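Local coordinates for protein phospholipase C beta (Meleagris gallopavo, PDB 1JAD) that belongs to the phospholipase C beta enzymes and forms their long, almost entirely helical C-terminal region, at residues Arg52-Leu64 against Gln235-Pro247. Numbering follows the deposited sequence.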
ATOM      1  N   ARG A  52      16.533  38.601   7.688  1.00 55.38           N
ATOM      2  CA  ARG A  52      15.839  39.872   7.853  1.00 55.14           C
ATOM      3  C   ARG A  52      16.746  40.883   8.556  1.00 55.47           C
ATOM      4  O   ARG A  52      16.791  42.058   8.195  1.00 54.88           O
ATOM      5  CB  ARG A  52      14.540  39.700   8.648  1.00 55.83           C
ATOM      6  CG  ARG A  52      13.868  41.036   8.933  1.00 58.84           C
ATOM      7  CD  ARG A  52      12.445  40.932   9.450  1.00 60.87           C
ATOM      8  NE  ARG A  52      12.322  40.160  10.681  1.00 64.91           N
ATOM      9  CZ  ARG A  52      11.243  40.187  11.457  1.00 66.86           C
ATOM     10  NH1 ARG A  52      10.204  40.951  11.126  1.00 68.10           N
ATOM     11  NH2 ARG A  52      11.196  39.448  12.560  1.00 67.46           N
ATOM     12  N   GLU A  53      17.457  40.407   9.570  1.00 55.60           N
ATOM     13  CA  GLU A  53      18.382  41.228  10.335  1.00 55.98           C
ATOM     14  C   GLU A  53      19.452  41.713   9.362  1.00 55.22           C
ATOM     15  O   GLU A  53      19.787  42.896   9.296  1.00 54.39           O
ATOM     16  CB  GLU A  53      19.014  40.362  11.425  1.00 58.38           C
ATOM     17  CG  GLU A  53      20.024  41.049  12.324  1.00 62.16           C
ATOM     18  CD  GLU A  53      20.632  40.074  13.327  1.00 65.37           C
ATOM     19  OE1 GLU A  53      19.869  39.485  14.127  1.00 66.68           O
ATOM     20  OE2 GLU A  53      21.869  39.890  13.311  1.00 66.19           O
ATOM     21  N   GLU A  54      19.961  40.767   8.589  1.00 54.77           N
ATOM     22  CA  GLU A  54      20.995  41.012   7.604  1.00 54.59           C
ATOM     23  C   GLU A  54      20.552  42.012   6.539  1.00 54.37           C
ATOM     24  O   GLU A  54      21.379  42.650   5.894  1.00 53.83           O
ATOM     25  CB  GLU A  54      21.371  39.676   6.977  1.00 55.67           C
ATOM     26  CG  GLU A  54      22.581  39.680   6.093  1.00 57.44           C
ATOM     27  CD  GLU A  54      23.042  38.268   5.798  1.00 58.17           C
ATOM     28  OE1 GLU A  54      24.043  38.108   5.067  1.00 60.52           O
ATOM     29  OE2 GLU A  54      22.405  37.320   6.308  1.00 54.41           O
ATOM     30  N   LEU A  55      19.243  42.147   6.367  1.00 55.41           N
ATOM     31  CA  LEU A  55      18.680  43.075   5.390  1.00 56.03           C
ATOM     32  C   LEU A  55      18.586  44.481   5.983  1.00 57.03           C
ATOM     33  O   LEU A  55      18.705  45.475   5.263  1.00 58.14           O
ATOM     34  CB  LEU A  55      17.286  42.606   4.945  1.00 55.40           C
ATOM     35  CG  LEU A  55      16.534  43.452   3.910  1.00 54.91           C
ATOM     36  CD1 LEU A  55      17.360  43.575   2.635  1.00 56.86           C
ATOM     37  CD2 LEU A  55      15.192  42.810   3.602  1.00 55.23           C
ATOM     38  N   LEU A  56      18.366  44.566   7.292  1.00 56.80           N
ATOM     39  CA  LEU A  56      18.280  45.867   7.943  1.00 56.76           C
ATOM     40  C   LEU A  56      19.689  46.438   8.072  1.00 57.03           C
ATOM     41  O   LEU A  56      19.901  47.634   7.882  1.00 56.26           O
ATOM     42  CB  LEU A  56      17.624  45.743   9.321  1.00 56.22           C
ATOM     43  CG  LEU A  56      16.192  45.204   9.334  1.00 55.45           C
ATOM     44  CD1 LEU A  56      15.654  45.226  10.747  1.00 55.43           C
ATOM     45  CD2 LEU A  56      15.313  46.048   8.435  1.00 55.98           C
ATOM     46  N   GLN A  57      20.650  45.576   8.385  1.00 57.27           N
ATOM     47  CA  GLN A  57      22.037  46.006   8.505  1.00 58.09           C
ATOM     48  C   GLN A  57      22.443  46.720   7.220  1.00 56.60           C
ATOM     49  O   GLN A  57      23.062  47.779   7.257  1.00 56.34           O
ATOM     50  CB  GLN A  57      22.949  44.797   8.744  1.00 61.86           C
ATOM     51  CG  GLN A  57      24.455  45.083   8.656  1.00 66.57           C
ATOM     52  CD  GLN A  57      24.928  46.179   9.610  1.00 69.43           C
ATOM     53  OE1 GLN A  57      24.557  47.351   9.466  1.00 70.59           O
ATOM     54  NE2 GLN A  57      25.748  45.799  10.591  1.00 69.59           N
ATOM     55  N   LYS A  58      22.078  46.128   6.087  1.00 55.02           N
ATOM     56  CA  LYS A  58      22.384  46.687   4.778  1.00 53.54           C
ATOM     57  C   LYS A  58      21.842  48.108   4.652  1.00 53.77           C
ATOM     58  O   LYS A  58      22.501  48.983   4.081  1.00 53.34           O
ATOM     59  CB  LYS A  58      21.784  45.799   3.688  1.00 53.57           C
ATOM     60  CG  LYS A  58      21.933  46.336   2.274  1.00 53.81           C
ATOM     61  CD  LYS A  58      21.142  45.477   1.300  1.00 54.29           C
ATOM     62  CE  LYS A  58      21.112  46.095  -0.086  1.00 57.14           C
ATOM     63  NZ  LYS A  58      20.222  45.337  -1.027  1.00 59.19           N
ATOM     64  N   TYR A  59      20.641  48.340   5.174  1.00 53.18           N
ATOM     65  CA  TYR A  59      20.050  49.671   5.114  1.00 53.08           C
ATOM     66  C   TYR A  59      20.536  50.601   6.210  1.00 54.05           C
ATOM     67  O   TYR A  59      20.062  51.728   6.328  1.00 53.95           O
ATOM     68  CB  TYR A  59      18.525  49.599   5.132  1.00 51.69           C
ATOM     69  CG  TYR A  59      17.958  49.280   3.775  1.00 51.05           C
ATOM     70  CD1 TYR A  59      18.190  48.043   3.170  1.00 49.70           C
ATOM     71  CD2 TYR A  59      17.254  50.247   3.057  1.00 49.43           C
ATOM     72  CE1 TYR A  59      17.739  47.778   1.879  1.00 49.04           C
ATOM     73  CE2 TYR A  59      16.800  49.996   1.768  1.00 49.03           C
ATOM     74  CZ  TYR A  59      17.047  48.763   1.181  1.00 49.36           C
ATOM     75  OH  TYR A  59      16.627  48.532  -0.112  1.00 47.80           O
ATOM     76  N   SER A  60      21.476  50.120   7.016  1.00 55.56           N
ATOM     77  CA  SER A  60      22.054  50.933   8.077  1.00 56.86           C
ATOM     78  C   SER A  60      23.093  51.757   7.331  1.00 57.33           C
ATOM     79  O   SER A  60      23.167  52.977   7.465  1.00 58.08           O
ATOM     80  CB  SER A  60      22.770  50.055   9.103  1.00 57.36           C
ATOM     81  OG  SER A  60      21.976  48.950   9.481  1.00 59.80           O
ATOM     82  N   VAL A  61      23.891  51.049   6.537  1.00 57.11           N
ATOM     83  CA  VAL A  61      24.943  51.641   5.730  1.00 57.72           C
ATOM     84  C   VAL A  61      24.343  52.609   4.712  1.00 59.09           C
ATOM     85  O   VAL A  61      24.707  53.784   4.674  1.00 59.88           O
ATOM     86  CB  VAL A  61      25.738  50.539   4.978  1.00 57.08           C
ATOM     87  CG1 VAL A  61      26.847  51.156   4.146  1.00 55.34           C
ATOM     88  CG2 VAL A  61      26.315  49.553   5.970  1.00 57.30           C
ATOM     89  N   LEU A  62      23.415  52.111   3.900  1.00 59.85           N
ATOM     90  CA  LEU A  62      22.772  52.924   2.874  1.00 60.70           C
ATOM     91  C   LEU A  62      22.173  54.215   3.428  1.00 61.42           C
ATOM     92  O   LEU A  62      22.393  55.297   2.881  1.00 61.79           O
ATOM     93  CB  LEU A  62      21.690  52.104   2.168  1.00 60.62           C
ATOM     94  CG  LEU A  62      22.193  50.825   1.491  1.00 61.22           C
ATOM     95  CD1 LEU A  62      21.048  50.108   0.791  1.00 60.59           C
ATOM     96  CD2 LEU A  62      23.277  51.179   0.492  1.00 61.47           C
ATOM     97  N   PHE A  63      21.418  54.097   4.516  1.00 61.64           N
ATOM     98  CA  PHE A  63      20.788  55.251   5.144  1.00 62.50           C
ATOM     99  C   PHE A  63      21.756  56.301   5.673  1.00 62.76           C
ATOM    100  O   PHE A  63      21.655  57.477   5.319  1.00 63.52           O
ATOM    101  CB  PHE A  63      19.873  54.795   6.288  1.00 63.38           C
ATOM    102  CG  PHE A  63      18.483  54.420   5.849  1.00 64.45           C
ATOM    103  CD1 PHE A  63      17.642  53.713   6.701  1.00 64.79           C
ATOM    104  CD2 PHE A  63      17.997  54.807   4.603  1.00 64.20           C
ATOM    105  CE1 PHE A  63      16.336  53.399   6.318  1.00 65.23           C
ATOM    106  CE2 PHE A  63      16.692  54.497   4.216  1.00 64.68           C
ATOM    107  CZ  PHE A  63      15.861  53.792   5.073  1.00 63.70           C
ATOM    108  N   LEU A  64      22.688  55.880   6.521  1.00 62.37           N
ATOM    109  CA  LEU A  64      23.647  56.807   7.108  1.00 62.10           C
ATOM    110  C   LEU A  64      24.818  57.173   6.203  1.00 61.43           C
ATOM    111  O   LEU A  64      25.771  57.821   6.641  1.00 61.57           O
ATOM    112  CB  LEU A  64      24.164  56.244   8.432  1.00 62.59           C
ATOM    113  CG  LEU A  64      23.062  56.056   9.477  1.00 62.97           C
ATOM    114  CD1 LEU A  64      23.662  55.507  10.766  1.00 64.00           C
ATOM    115  CD2 LEU A  64      22.362  57.389   9.728  1.00 62.03           C
ATOM    116  N   GLN A 235       5.639  47.523   7.203  1.00 61.06           N
ATOM    117  CA  GLN A 235       5.575  48.979   7.228  1.00 62.90           C
ATOM    118  C   GLN A 235       5.762  49.467   8.660  1.00 63.86           C
ATOM    119  O   GLN A 235       6.367  50.516   8.888  1.00 63.74           O
ATOM    120  CB  GLN A 235       4.236  49.463   6.673  1.00 63.55           C
ATOM    121  CG  GLN A 235       3.991  49.051   5.231  1.00 65.77           C
ATOM    122  CD  GLN A 235       2.677  49.571   4.686  1.00 66.13           C
ATOM    123  OE1 GLN A 235       1.619  49.333   5.261  1.00 63.76           O
ATOM    124  NE2 GLN A 235       2.738  50.279   3.565  1.00 67.27           N
ATOM    125  N   GLU A 236       5.247  48.697   9.617  1.00 64.66           N
ATOM    126  CA  GLU A 236       5.379  49.038  11.029  1.00 65.51           C
ATOM    127  C   GLU A 236       6.808  48.782  11.497  1.00 65.59           C
ATOM    128  O   GLU A 236       7.472  49.689  11.997  1.00 66.47           O
ATOM    129  CB  GLU A 236       4.414  48.217  11.890  1.00 66.30           C
ATOM    130  CG  GLU A 236       2.937  48.501  11.653  1.00 69.76           C
ATOM    131  CD  GLU A 236       2.035  47.756  12.638  1.00 72.65           C
ATOM    132  OE1 GLU A 236       2.107  46.506  12.695  1.00 73.03           O
ATOM    133  OE2 GLU A 236       1.252  48.423  13.354  1.00 73.16           O
HETATM  134  N   MSE A 237       7.278  47.548  11.335  1.00 65.42           N
HETATM  135  CA  MSE A 237       8.633  47.187  11.743  1.00 65.13           C
HETATM  136  C   MSE A 237       9.642  48.201  11.199  1.00 64.47           C
HETATM  137  O   MSE A 237      10.688  48.436  11.806  1.00 63.08           O
HETATM  138  CB  MSE A 237       8.964  45.766  11.262  1.00 66.80           C
HETATM  139  CG  MSE A 237      10.328  45.227  11.712  1.00 70.60           C
HETATM  140 SE   MSE A 237      11.704  45.478  10.540  1.00 76.34          SE
HETATM  141  CE  MSE A 237      11.187  44.393   9.210  1.00 72.86           C
ATOM    142  N   VAL A 238       9.316  48.808  10.059  1.00 64.04           N
ATOM    143  CA  VAL A 238      10.181  49.813   9.450  1.00 64.65           C
ATOM    144  C   VAL A 238      10.058  51.118  10.231  1.00 65.44           C
ATOM    145  O   VAL A 238      11.061  51.730  10.587  1.00 65.49           O
ATOM    146  CB  VAL A 238       9.801  50.084   7.975  1.00 64.48           C
ATOM    147  CG1 VAL A 238      10.662  51.206   7.412  1.00 62.91           C
ATOM    148  CG2 VAL A 238       9.988  48.822   7.148  1.00 63.85           C
ATOM    149  N   LYS A 239       8.821  51.538  10.487  1.00 65.47           N
ATOM    150  CA  LYS A 239       8.551  52.761  11.240  1.00 64.90           C
ATOM    151  C   LYS A 239       9.401  52.741  12.514  1.00 64.86           C
ATOM    152  O   LYS A 239      10.107  53.704  12.815  1.00 65.03           O
ATOM    153  CB  LYS A 239       7.064  52.828  11.596  1.00 64.38           C
ATOM    154  CG  LYS A 239       6.624  54.107  12.273  1.00 64.29           C
ATOM    155  CD  LYS A 239       5.145  54.045  12.639  1.00 65.33           C
ATOM    156  CE  LYS A 239       4.275  53.717  11.425  1.00 65.30           C
ATOM    157  NZ  LYS A 239       4.439  54.711  10.326  1.00 65.91           N
ATOM    158  N   ASN A 240       9.324  51.638  13.253  1.00 64.73           N
ATOM    159  CA  ASN A 240      10.105  51.473  14.474  1.00 65.51           C
ATOM    160  C   ASN A 240      11.583  51.576  14.118  1.00 65.70           C
ATOM    161  O   ASN A 240      12.385  52.110  14.886  1.00 65.99           O
ATOM    162  CB  ASN A 240       9.850  50.097  15.104  1.00 66.59           C
ATOM    163  CG  ASN A 240       8.492  49.993  15.776  1.00 67.20           C
ATOM    164  OD1 ASN A 240       7.454  50.258  15.165  1.00 66.74           O
ATOM    165  ND2 ASN A 240       8.495  49.592  17.044  1.00 67.94           N
ATOM    166  N   TYR A 241      11.925  51.052  12.944  1.00 65.45           N
ATOM    167  CA  TYR A 241      13.297  51.045  12.447  1.00 65.19           C
ATOM    168  C   TYR A 241      13.804  52.454  12.121  1.00 65.22           C
ATOM    169  O   TYR A 241      14.969  52.776  12.372  1.00 65.26           O
ATOM    170  CB  TYR A 241      13.378  50.152  11.206  1.00 64.44           C
ATOM    171  CG  TYR A 241      14.766  49.969  10.646  1.00 64.41           C
ATOM    172  CD1 TYR A 241      15.760  49.334  11.388  1.00 64.94           C
ATOM    173  CD2 TYR A 241      15.086  50.423   9.366  1.00 64.81           C
ATOM    174  CE1 TYR A 241      17.042  49.151  10.871  1.00 65.20           C
ATOM    175  CE2 TYR A 241      16.363  50.247   8.838  1.00 65.35           C
ATOM    176  CZ  TYR A 241      17.334  49.609   9.595  1.00 65.51           C
ATOM    177  OH  TYR A 241      18.594  49.422   9.075  1.00 66.18           O
HETATM  178  N   MSE A 242      12.930  53.291  11.567  1.00 65.06           N
HETATM  179  CA  MSE A 242      13.297  54.659  11.212  1.00 65.91           C
HETATM  180  C   MSE A 242      13.457  55.553  12.440  1.00 67.21           C
HETATM  181  O   MSE A 242      13.675  56.758  12.318  1.00 67.92           O
HETATM  182  CB  MSE A 242      12.260  55.274  10.263  1.00 64.96           C
HETATM  183  CG  MSE A 242      12.161  54.585   8.904  1.00 64.64           C
HETATM  184 SE   MSE A 242      13.723  54.544   7.969  1.00 66.17          SE
HETATM  185  CE  MSE A 242      14.033  56.310   7.683  1.00 62.59           C
ATOM    186  N   LYS A 243      13.340  54.960  13.622  1.00 68.41           N
ATOM    187  CA  LYS A 243      13.496  55.700  14.864  1.00 70.11           C
ATOM    188  C   LYS A 243      14.774  55.216  15.535  1.00 72.51           C
ATOM    189  O   LYS A 243      15.268  55.821  16.484  1.00 72.86           O
ATOM    190  CB  LYS A 243      12.293  55.462  15.777  1.00 68.65           C
ATOM    191  CG  LYS A 243      10.976  55.933  15.186  1.00 69.33           C
ATOM    192  CD  LYS A 243       9.819  55.709  16.145  1.00 69.84           C
ATOM    193  CE  LYS A 243       8.514  56.216  15.562  1.00 69.54           C
ATOM    194  NZ  LYS A 243       7.369  56.004  16.490  1.00 70.53           N
ATOM    195  N   GLU A 244      15.305  54.114  15.019  1.00 75.46           N
ATOM    196  CA  GLU A 244      16.524  53.515  15.541  1.00 78.35           C
ATOM    197  C   GLU A 244      17.692  53.996  14.689  1.00 80.50           C
ATOM    198  O   GLU A 244      18.853  53.870  15.082  1.00 81.10           O
ATOM    199  CB  GLU A 244      16.425  51.987  15.461  1.00 78.57           C
ATOM    200  CG  GLU A 244      15.197  51.398  16.150  1.00 79.49           C
ATOM    201  CD  GLU A 244      15.038  49.904  15.905  1.00 80.54           C
ATOM    202  OE1 GLU A 244      15.936  49.128  16.294  1.00 81.30           O
ATOM    203  OE2 GLU A 244      14.011  49.502  15.318  1.00 81.52           O
ATOM    204  N   VAL A 245      17.372  54.551  13.522  1.00 82.50           N
ATOM    205  CA  VAL A 245      18.388  55.039  12.595  1.00 84.41           C
ATOM    206  C   VAL A 245      18.679  56.529  12.747  1.00 85.99           C
ATOM    207  O   VAL A 245      19.815  56.920  13.023  1.00 85.40           O
ATOM    208  CB  VAL A 245      17.974  54.773  11.124  1.00 84.39           C
ATOM    209  CG1 VAL A 245      19.070  55.248  10.181  1.00 84.33           C
ATOM    210  CG2 VAL A 245      17.704  53.292  10.914  1.00 84.19           C
ATOM    211  N   PHE A 246      17.657  57.360  12.564  1.00 88.07           N
ATOM    212  CA  PHE A 246      17.842  58.804  12.665  1.00 90.23           C
ATOM    213  C   PHE A 246      17.476  59.406  14.026  1.00 91.43           C
ATOM    214  O   PHE A 246      18.359  59.851  14.763  1.00 92.42           O
ATOM    215  CB  PHE A 246      17.068  59.522  11.544  1.00 90.09           C
ATOM    216  CG  PHE A 246      17.504  59.137  10.156  1.00 89.47           C
ATOM    217  CD1 PHE A 246      18.828  59.296   9.757  1.00 88.86           C
ATOM    218  CD2 PHE A 246      16.589  58.617   9.246  1.00 89.63           C
ATOM    219  CE1 PHE A 246      19.234  58.942   8.471  1.00 88.82           C
ATOM    220  CE2 PHE A 246      16.986  58.259   7.957  1.00 89.46           C
ATOM    221  CZ  PHE A 246      18.311  58.422   7.570  1.00 88.65           C
ATOM    222  N   PRO A 247      16.176  59.428  14.381  1.00 92.07           N
ATOM    223  CA  PRO A 247      15.754  59.993  15.667  1.00 92.45           C
ATOM    224  C   PRO A 247      16.433  59.360  16.882  1.00 92.62           C
ATOM    225  O   PRO A 247      15.729  58.681  17.658  1.00 92.72           O
ATOM    226  CB  PRO A 247      14.241  59.766  15.649  1.00 92.24           C
ATOM    227  CG  PRO A 247      13.927  59.870  14.169  1.00 92.16           C
ATOM    228  CD  PRO A 247      14.993  58.933  13.657  1.00 92.11           C
TER
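The backbone oxygen of Leu56 draws in donors from both helices. From across the contact, Tyr241 OH lies 2.5 Å from Leu56 O in a short hydrogen bond of weak geometry. Within helix 28-64, Tyr59 N makes a second weak bond to Leu56 O. Ser60 OG is also close, but its proton has other acceptors at Gln57. The phenol of Tyr241 thus points into the backbone of the opposing helix. The CG of Tyr241 stands anti to its own backbone N (chi1 -176°), which directs the ring toward helix 28-64. The ring is sandwiched. Leu56 CD2 sits over one face in a CH-pi contact, 4.2 Å from the centroid of the Tyr241 ring and almost on its normal. Val245 CG2, from the same helix as the tyrosine, covers the opposite face. Tyr59 CB comes in at the ring edge.

Toward the N-terminal side of both segments, Leu56 CD1 meets the selenium of Met237, a selenomethionine. The Met237 chain bends twice, and its CE lies 3.7 Å from Arg52 CD. Toward their C-terminal ends, Phe63 crosses Met242, also selenomethionine, at about a right angle. The selenium comes in obliquely to the ring in a Met-aromatic contact, with SE of Met242 3.3 Å from Phe63 CE1. Val245 CG1 packs on Phe63 CB, 4.0 Å away. Phe246 and Phe63 pair obliquely, their planes at 43°. Leu64 CD2 closes this end, 3.7 Å from Phe246 CE1.

The contact joins the last turns of helix 28-64 to the end of helix 161-245 and the residue after it. The short segments cross at -48°, and their axes come within 11.4 Å at closest approach. Helix 75-155 completes a three-helix packing: Leu79 touches Phe63, Leu87 touches Met237, and Glu86 hydrogen-bonds Tyr59 OH.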